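Iron-chelator utilization protein (Thermobifida fusca TM51, PDB 4YHB) binds FAD and probably reduces ferric siderophores, the fuscachelins in particular, to release their iron inside the cell. Local coordinates at residues T29-R34 and E173-A178; T169-V174 and T192-N197. One frame throughout, in Å; residues are numbered along the deposited sequence.

Contact 1 of 2, residues T29-R34 and E173-A178; sequences TPRMVR and EVADAA
Arg-31 reaches from the turn at 29-32 to Ala-175 and Asp-176, and its side chain makes the polar part of this contact between the two domains. From CB the chain runs extended to NE (chi2 168°, chi3 172°). CD is the first atom to touch, 3.7 Å from Ala-175 CB, and NE follows at 3.4 Å from the same methyl. At CZ the guanidinium lies flat against Ala-175, whose CB sits over the centre of one face. NH1 then gives a salt bridge to Asp-176 OD2 at 2.9 Å, a bent bond that meets the oxygen from above the carboxylate plane, and NH2 adds a weak one. Both bonds fall on OD2, and with the planes 69° apart the groups do not lie coplanar. NH1 also pairs with Glu-179. Thr-29 to Met-32 form a type I beta turn leading into strand 32-38 of the antiparallel FAD-domain barrel; the partner loop leaves strand 167-174 of the parallel sheet. Asp-176 OD1 accepts from Ala-178 N at 3.0 Å, an Asx turn that fixes the carboxylate. With an alanine here in place of the aspartate, Arg-31 would probably lose the charge that OD2 offers it, and Ala-178 N its side-chain acceptor. Beside the salt bridge, Pro-30 CD packs on Ala-178 O at 3.4 Å, while Thr-29 OG1 bonds to Glu-179.

Contact 2 of 2, residues T169-V174 and T192-N197; sequences TAFFEV and TWLHRN
With CG anti to the carbonyl carbon in both (chi1 -63° and -61°), Phe-172 and Trp-193, which register places on one face of the sheet, swing their rings into contact. The strands are parallel neighbours, 190-195 at the edge and 167-174 next to it, in a five-stranded sheet consistent with a domain of the ferredoxin-NADP reductase type. Phe-172 CB rests 3.6 Å from Trp-193 CE3, and its CD2 lies over one face of the indole toward the rim; the ring planes are inclined at 57°. Val-174 CG1 meets the edge of the same indole, and CG2 touches His-195 CD2 in the plane of the imidazole, whose NE2 is bonded to Glu-180. Helix 152-161 packs on Phe-172 and Trp-193. On the other face, Phe-171 lies alongside Thr-192, CD1 3.7 Å from CB, and Leu-194 CD1 approaches Phe-171 CB; Ala-210 of helix 206-212 touches both Phe-171 and Leu-194.

The backbones are joined by five hydrogen bonds running from Thr-192 N to Ala-170 O through Arg-196 N to Val-174 O. That of Val-174 N to Leu-194 O, 2.8 Å, is almost linear at the carbonyl. Past the strand end, Arg-196 bends at chi3, bringing one guanidinium face over Val-174 C and its edge to Glu-173. NH1 meets Glu-173 OE2 at 2.9 Å on its anti side; the oxygen lies close to the guanidinium plane, but the donor is tilted out of the carboxylate plane. NH2 pairs with Glu-149, so two carboxylates hold the buried arginine. At the opposite end a water donates to Ala-170 O at 3.0 Å and bonds Thr-192 OG1 at 2.6 Å.

In the fold
Strand 167-174 serves both contacts: contact 2 pairs it with the edge strand 190-195, and contact 1 begins where it ends, in the loop that reaches the barrel. The contacts share Glu-173 and Val-174, and their centres are about 11 Å apart. The two also touch directly: Ala-175 O probably accepts a hydrogen bond from Asn-197 N at 3.0 Å, and Ala-175 CA packs on Arg-196 NH2 at 3.6 Å. Thus Ala-175 touches Arg-31 of the FAD-binding domain as well as the turn after strand 190-195. Neither arginine side chain is in direct contact with the bound FAD: that of Arg-196 stays about 7 Å from it and that of Arg-31 about 9 Å.

Contact 1 of 2, residues T29-R34 and E173-A178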
ATOM      1  N   THR A  29       4.436 -13.755  -6.530  1.00 22.42           N
ATOM      2  CA  THR A  29       4.214 -14.869  -5.598  1.00 21.83           C
ATOM      3  C   THR A  29       2.830 -15.416  -5.918  1.00 22.57           C
ATOM      4  O   THR A  29       2.079 -14.773  -6.672  1.00 21.84           O
ATOM      5  CB  THR A  29       4.307 -14.440  -4.104  1.00 21.56           C
ATOM      6  OG1 THR A  29       3.289 -13.473  -3.806  1.00 23.76           O
ATOM      7  CG2 THR A  29       5.677 -13.856  -3.779  1.00 24.62           C
ATOM      8  N   PRO A  30       2.479 -16.596  -5.374  1.00 21.48           N
ATOM      9  CA  PRO A  30       1.165 -17.155  -5.698  1.00 21.37           C
ATOM     10  C   PRO A  30      -0.032 -16.228  -5.439  1.00 22.69           C
ATOM     11  O   PRO A  30      -0.976 -16.279  -6.229  1.00 23.76           O
ATOM     12  CB  PRO A  30       1.091 -18.388  -4.795  1.00 25.41           C
ATOM     13  CG  PRO A  30       2.489 -18.832  -4.685  1.00 21.68           C
ATOM     14  CD  PRO A  30       3.317 -17.581  -4.645  1.00 21.94           C
ATOM     15  N   ARG A  31       0.008 -15.401  -4.395  1.00 17.91           N
ATOM     16  CA  ARG A  31      -1.126 -14.529  -4.061  1.00 20.19           C
ATOM     17  C   ARG A  31      -0.887 -13.034  -4.299  1.00 19.31           C
ATOM     18  O   ARG A  31      -1.621 -12.199  -3.770  1.00 17.18           O
ATOM     19  CB  ARG A  31      -1.515 -14.713  -2.601  1.00 19.51           C
ATOM     20  CG  ARG A  31      -1.878 -16.151  -2.235  1.00 20.26           C
ATOM     21  CD  ARG A  31      -1.943 -16.241  -0.719  1.00 24.62           C
ATOM     22  NE  ARG A  31      -2.449 -17.512  -0.204  1.00 27.66           N
ATOM     23  CZ  ARG A  31      -1.702 -18.582   0.009  1.00 29.06           C
ATOM     24  NH1 ARG A  31      -0.408 -18.548  -0.297  1.00 31.67           N
ATOM     25  NH2 ARG A  31      -2.253 -19.686   0.528  1.00 25.55           N
ATOM     26  N   MET A  32       0.149 -12.700  -5.056  1.00 17.95           N
ATOM     27  CA  MET A  32       0.414 -11.304  -5.383  1.00 21.13           C
ATOM     28  C   MET A  32       0.831 -11.138  -6.837  1.00 19.69           C
ATOM     29  O   MET A  32       1.668 -11.886  -7.349  1.00 22.32           O
ATOM     30  CB  MET A  32       1.493 -10.710  -4.472  1.00 20.65           C
ATOM     31  CG  MET A  32       1.530  -9.187  -4.597  1.00 30.91           C
ATOM     32  SD  MET A  32       1.929  -8.294  -3.100  1.00 48.12           S
ATOM     33  CE  MET A  32       0.704  -8.912  -1.952  1.00 91.21           C
ATOM     34  N   VAL A  33       0.244 -10.146  -7.495  1.00 19.53           N
ATOM     35  CA  VAL A  33       0.549  -9.893  -8.888  1.00 18.32           C
ATOM     36  C   VAL A  33       0.984  -8.439  -9.049  1.00 19.77           C
ATOM     37  O   VAL A  33       0.369  -7.520  -8.495  1.00 20.93           O
ATOM     38  CB  VAL A  33      -0.652 -10.229  -9.799  1.00 20.82           C
ATOM     39  CG1 VAL A  33      -1.849  -9.319  -9.510  1.00 21.63           C
ATOM     40  CG2 VAL A  33      -0.246 -10.130 -11.252  1.00 21.57           C
ATOM     41  N   ARG A  34       2.086  -8.257  -9.775  1.00 18.43           N
ATOM     42  CA  ARG A  34       2.697  -6.956  -9.975  1.00 18.53           C
ATOM     43  C   ARG A  34       2.369  -6.526 -11.387  1.00 19.80           C
ATOM     44  O   ARG A  34       2.636  -7.259 -12.346  1.00 20.85           O
ATOM     45  CB  ARG A  34       4.211  -7.032  -9.737  1.00 22.89           C
ATOM     46  CG  ARG A  34       4.964  -5.750 -10.019  1.00 26.50           C
ATOM     47  CD  ARG A  34       6.363  -5.787  -9.429  1.00 30.31           C
ATOM     48  NE  ARG A  34       6.312  -5.813  -7.969  1.00 24.76           N
ATOM     49  CZ  ARG A  34       7.349  -6.069  -7.182  1.00 27.06           C
ATOM     50  NH1 ARG A  34       8.538  -6.344  -7.704  1.00 28.49           N
ATOM     51  NH2 ARG A  34       7.189  -6.059  -5.869  1.00 26.67           N
ATOM     52  N   GLU A 173       3.493  -9.954   7.754  1.00 20.30           N
ATOM     53  CA  GLU A 173       2.562 -11.070   7.838  1.00 20.64           C
ATOM     54  C   GLU A 173       2.079 -11.459   6.450  1.00 23.06           C
ATOM     55  O   GLU A 173       1.534 -10.627   5.727  1.00 20.02           O
ATOM     56  CB  GLU A 173       1.372 -10.706   8.714  1.00 22.86           C
ATOM     57  CG  GLU A 173       0.279 -11.764   8.782  1.00 25.08           C
ATOM     58  CD  GLU A 173      -1.029 -11.166   9.259  1.00 34.99           C
ATOM     59  OE1 GLU A 173      -0.965 -10.234  10.092  1.00 36.61           O
ATOM     60  OE2 GLU A 173      -2.111 -11.597   8.793  1.00 34.45           O
ATOM     61  N   VAL A 174       2.290 -12.713   6.078  1.00 21.15           N
ATOM     62  CA  VAL A 174       1.853 -13.211   4.772  1.00 22.62           C
ATOM     63  C   VAL A 174       1.207 -14.576   4.984  1.00 24.82           C
ATOM     64  O   VAL A 174       1.263 -15.123   6.093  1.00 20.29           O
ATOM     65  CB  VAL A 174       3.030 -13.320   3.760  1.00 21.57           C
ATOM     66  CG1 VAL A 174       3.567 -11.931   3.395  1.00 20.07           C
ATOM     67  CG2 VAL A 174       4.156 -14.218   4.328  1.00 21.50           C
ATOM     68  N   ALA A 175       0.613 -15.129   3.930  1.00 21.71           N
ATOM     69  CA  ALA A 175      -0.160 -16.365   4.056  1.00 23.72           C
ATOM     70  C   ALA A 175       0.701 -17.551   4.459  1.00 24.15           C
ATOM     71  O   ALA A 175       0.278 -18.367   5.279  1.00 24.65           O
ATOM     72  CB  ALA A 175      -0.885 -16.672   2.753  1.00 23.07           C
ATOM     73  N   ASP A 176       1.893 -17.642   3.868  1.00 22.49           N
ATOM     74  CA  ASP A 176       2.800 -18.776   4.073  1.00 23.43           C
ATOM     75  C   ASP A 176       4.152 -18.457   3.457  1.00 27.74           C
ATOM     76  O   ASP A 176       4.329 -17.366   2.891  1.00 22.83           O
ATOM     77  CB  ASP A 176       2.229 -20.071   3.474  1.00 21.83           C
ATOM     78  CG  ASP A 176       1.890 -19.952   1.984  1.00 26.09           C
ATOM     79  OD1 ASP A 176       2.705 -19.410   1.201  1.00 24.79           O
ATOM     80  OD2 ASP A 176       0.796 -20.419   1.592  1.00 26.39           O
ATOM     81  N   ALA A 177       5.079 -19.422   3.507  1.00 20.45           N
ATOM     82  CA  ALA A 177       6.464 -19.189   3.090  1.00 20.80           C
ATOM     83  C   ALA A 177       6.621 -18.873   1.601  1.00 23.19           C
ATOM     84  O   ALA A 177       7.596 -18.230   1.192  1.00 25.04           O
ATOM     85  CB  ALA A 177       7.333 -20.401   3.459  1.00 25.12           C
ATOM     86  N   ALA A 178       5.663 -19.309   0.788  1.00 21.30           N
ATOM     87  CA  ALA A 178       5.728 -19.078  -0.654  1.00 24.08           C
ATOM     88  C   ALA A 178       5.456 -17.627  -1.005  1.00 22.73           C
ATOM     89  O   ALA A 178       5.652 -17.213  -2.146  1.00 23.00           O
ATOM     90  CB  ALA A 178       4.740 -19.982  -1.389  1.00 27.16           C
TER

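Contact 2 of 2, residues T169-V174 and T192-N197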
ATOM      1  N   THR A 169      14.041  -2.858  11.096  1.00 24.05           N
ATOM      2  CA  THR A 169      13.444  -4.039  11.697  1.00 30.22           C
ATOM      3  C   THR A 169      12.045  -4.168  11.116  1.00 29.40           C
ATOM      4  O   THR A 169      11.213  -3.278  11.298  1.00 28.93           O
ATOM      5  CB  THR A 169      13.383  -3.953  13.236  1.00 30.43           C
ATOM      6  OG1 THR A 169      14.712  -3.978  13.770  1.00 33.96           O
ATOM      7  CG2 THR A 169      12.613  -5.125  13.806  1.00 31.26           C
ATOM      8  N   ALA A 170      11.788  -5.254  10.399  1.00 26.13           N
ATOM      9  CA  ALA A 170      10.506  -5.409   9.716  1.00 25.22           C
ATOM     10  C   ALA A 170       9.837  -6.736  10.043  1.00 25.54           C
ATOM     11  O   ALA A 170      10.493  -7.773  10.161  1.00 25.77           O
ATOM     12  CB  ALA A 170      10.690  -5.267   8.197  1.00 25.16           C
ATOM     13  N   PHE A 171       8.523  -6.679  10.209  1.00 21.83           N
ATOM     14  CA  PHE A 171       7.700  -7.857  10.413  1.00 27.66           C
ATOM     15  C   PHE A 171       6.584  -7.848   9.369  1.00 22.09           C
ATOM     16  O   PHE A 171       5.730  -6.981   9.375  1.00 21.22           O
ATOM     17  CB  PHE A 171       7.127  -7.879  11.826  1.00 27.60           C
ATOM     18  CG  PHE A 171       8.175  -7.986  12.895  1.00 31.13           C
ATOM     19  CD1 PHE A 171       8.761  -9.210  13.188  1.00 29.11           C
ATOM     20  CD2 PHE A 171       8.587  -6.868  13.593  1.00 33.50           C
ATOM     21  CE1 PHE A 171       9.736  -9.321  14.172  1.00 36.48           C
ATOM     22  CE2 PHE A 171       9.565  -6.970  14.584  1.00 36.42           C
ATOM     23  CZ  PHE A 171      10.141  -8.196  14.866  1.00 33.06           C
ATOM     24  N   PHE A 172       6.620  -8.807   8.457  1.00 22.42           N
ATOM     25  CA  PHE A 172       5.638  -8.876   7.383  1.00 19.31           C
ATOM     26  C   PHE A 172       4.789 -10.134   7.537  1.00 22.39           C
ATOM     27  O   PHE A 172       5.315 -11.251   7.488  1.00 24.68           O
ATOM     28  CB  PHE A 172       6.344  -8.868   6.029  1.00 18.61           C
ATOM     29  CG  PHE A 172       7.113  -7.610   5.754  1.00 22.33           C
ATOM     30  CD1 PHE A 172       6.624  -6.378   6.168  1.00 24.39           C
ATOM     31  CD2 PHE A 172       8.324  -7.654   5.075  1.00 22.34           C
ATOM     32  CE1 PHE A 172       7.332  -5.202   5.908  1.00 22.27           C
ATOM     33  CE2 PHE A 172       9.037  -6.480   4.808  1.00 24.70           C
ATOM     34  CZ  PHE A 172       8.536  -5.258   5.223  1.00 25.64           C
ATOM     35  N   GLU A 173       3.493  -9.954   7.754  1.00 20.30           N
ATOM     36  CA  GLU A 173       2.562 -11.070   7.838  1.00 20.64           C
ATOM     37  C   GLU A 173       2.079 -11.459   6.450  1.00 23.06           C
ATOM     38  O   GLU A 173       1.534 -10.627   5.727  1.00 20.02           O
ATOM     39  CB  GLU A 173       1.372 -10.706   8.714  1.00 22.86           C
ATOM     40  CG  GLU A 173       0.279 -11.764   8.782  1.00 25.08           C
ATOM     41  CD  GLU A 173      -1.029 -11.166   9.259  1.00 34.99           C
ATOM     42  OE1 GLU A 173      -0.965 -10.234  10.092  1.00 36.61           O
ATOM     43  OE2 GLU A 173      -2.111 -11.597   8.793  1.00 34.45           O
ATOM     44  N   VAL A 174       2.290 -12.713   6.078  1.00 21.15           N
ATOM     45  CA  VAL A 174       1.853 -13.211   4.772  1.00 22.62           C
ATOM     46  C   VAL A 174       1.207 -14.576   4.984  1.00 24.82           C
ATOM     47  O   VAL A 174       1.263 -15.123   6.093  1.00 20.29           O
ATOM     48  CB  VAL A 174       3.030 -13.320   3.760  1.00 21.57           C
ATOM     49  CG1 VAL A 174       3.567 -11.931   3.395  1.00 20.07           C
ATOM     50  CG2 VAL A 174       4.156 -14.218   4.328  1.00 21.50           C
ATOM     51  N   THR A 192      11.594 -10.159   9.125  1.00 26.29           N
ATOM     52  CA  THR A 192      10.980 -11.397   9.559  1.00 27.74           C
ATOM     53  C   THR A 192       9.648 -11.585   8.873  1.00 26.79           C
ATOM     54  O   THR A 192       8.783 -10.704   8.903  1.00 25.00           O
ATOM     55  CB  THR A 192      10.786 -11.422  11.082  1.00 29.74           C
ATOM     56  OG1 THR A 192      12.062 -11.268  11.711  1.00 27.16           O
ATOM     57  CG2 THR A 192      10.163 -12.731  11.530  1.00 26.34           C
ATOM     58  N   TRP A 193       9.493 -12.733   8.237  1.00 24.74           N
ATOM     59  CA  TRP A 193       8.244 -13.067   7.592  1.00 23.84           C
ATOM     60  C   TRP A 193       7.426 -13.916   8.554  1.00 25.68           C
ATOM     61  O   TRP A 193       7.875 -14.973   9.009  1.00 27.37           O
ATOM     62  CB  TRP A 193       8.501 -13.798   6.268  1.00 22.53           C
ATOM     63  CG  TRP A 193       9.277 -12.962   5.288  1.00 23.51           C
ATOM     64  CD1 TRP A 193      10.639 -12.922   5.130  1.00 22.91           C
ATOM     65  CD2 TRP A 193       8.736 -12.032   4.331  1.00 22.56           C
ATOM     66  NE1 TRP A 193      10.972 -12.022   4.138  1.00 23.26           N
ATOM     67  CE2 TRP A 193       9.826 -11.468   3.634  1.00 23.20           C
ATOM     68  CE3 TRP A 193       7.439 -11.627   4.002  1.00 21.44           C
ATOM     69  CZ2 TRP A 193       9.654 -10.521   2.626  1.00 23.94           C
ATOM     70  CZ3 TRP A 193       7.272 -10.692   2.998  1.00 19.43           C
ATOM     71  CH2 TRP A 193       8.375 -10.147   2.325  1.00 22.84           C
ATOM     72  N   LEU A 194       6.231 -13.441   8.879  1.00 21.62           N
ATOM     73  CA  LEU A 194       5.324 -14.190   9.743  1.00 23.37           C
ATOM     74  C   LEU A 194       4.240 -14.852   8.901  1.00 25.25           C
ATOM     75  O   LEU A 194       3.647 -14.218   8.025  1.00 22.08           O
ATOM     76  CB  LEU A 194       4.702 -13.262  10.784  1.00 20.29           C
ATOM     77  CG  LEU A 194       5.733 -12.508  11.622  1.00 22.79           C
ATOM     78  CD1 LEU A 194       5.052 -11.341  12.329  1.00 24.07           C
ATOM     79  CD2 LEU A 194       6.410 -13.465  12.617  1.00 24.59           C
ATOM     80  N   HIS A 195       3.978 -16.120   9.171  1.00 21.31           N
ATOM     81  CA  HIS A 195       3.084 -16.911   8.330  1.00 23.21           C
ATOM     82  C   HIS A 195       1.780 -17.248   9.032  1.00 26.01           C
ATOM     83  O   HIS A 195       1.784 -17.799  10.133  1.00 21.30           O
ATOM     84  CB  HIS A 195       3.780 -18.209   7.893  1.00 22.33           C
ATOM     85  CG  HIS A 195       5.147 -17.999   7.322  1.00 22.69           C
ATOM     86  ND1 HIS A 195       6.197 -18.857   7.571  1.00 26.15           N
ATOM     87  CD2 HIS A 195       5.633 -17.043   6.495  1.00 21.52           C
ATOM     88  CE1 HIS A 195       7.271 -18.434   6.928  1.00 28.13           C
ATOM     89  NE2 HIS A 195       6.955 -17.331   6.269  1.00 23.68           N
ATOM     90  N   ARG A 196       0.661 -16.949   8.379  1.00 22.34           N
ATOM     91  CA  ARG A 196      -0.651 -17.298   8.917  1.00 21.77           C
ATOM     92  C   ARG A 196      -0.915 -18.802   8.903  1.00 23.22           C
ATOM     93  O   ARG A 196      -1.720 -19.293   9.696  1.00 24.93           O
ATOM     94  CB  ARG A 196      -1.751 -16.585   8.139  1.00 24.31           C
ATOM     95  CG  ARG A 196      -1.861 -15.091   8.466  1.00 24.02           C
ATOM     96  CD  ARG A 196      -3.170 -14.529   7.922  1.00 26.11           C
ATOM     97  NE  ARG A 196      -3.248 -14.678   6.472  1.00 24.72           N
ATOM     98  CZ  ARG A 196      -2.787 -13.778   5.607  1.00 28.40           C
ATOM     99  NH1 ARG A 196      -2.212 -12.664   6.045  1.00 28.39           N
ATOM    100  NH2 ARG A 196      -2.900 -13.992   4.305  1.00 27.46           N
ATOM    101  N   ASN A 197      -0.253 -19.520   7.999  1.00 19.70           N
ATOM    102  CA  ASN A 197      -0.340 -20.987   7.940  1.00 24.88           C
ATOM    103  C   ASN A 197      -1.758 -21.559   8.100  1.00 29.27           C
ATOM    104  O   ASN A 197      -1.984 -22.480   8.895  1.00 25.59           O
ATOM    105  CB  ASN A 197       0.582 -21.598   8.999  1.00 23.81           C
ATOM    106  CG  ASN A 197       2.035 -21.354   8.693  1.00 24.93           C
ATOM    107  OD1 ASN A 197       2.394 -21.104   7.537  1.00 27.91           O
ATOM    108  ND2 ASN A 197       2.892 -21.431   9.714  1.00 26.71           N
TER
HETATM  109  O   HOH W   1      12.596  -8.711  12.085  1.00 29.63           O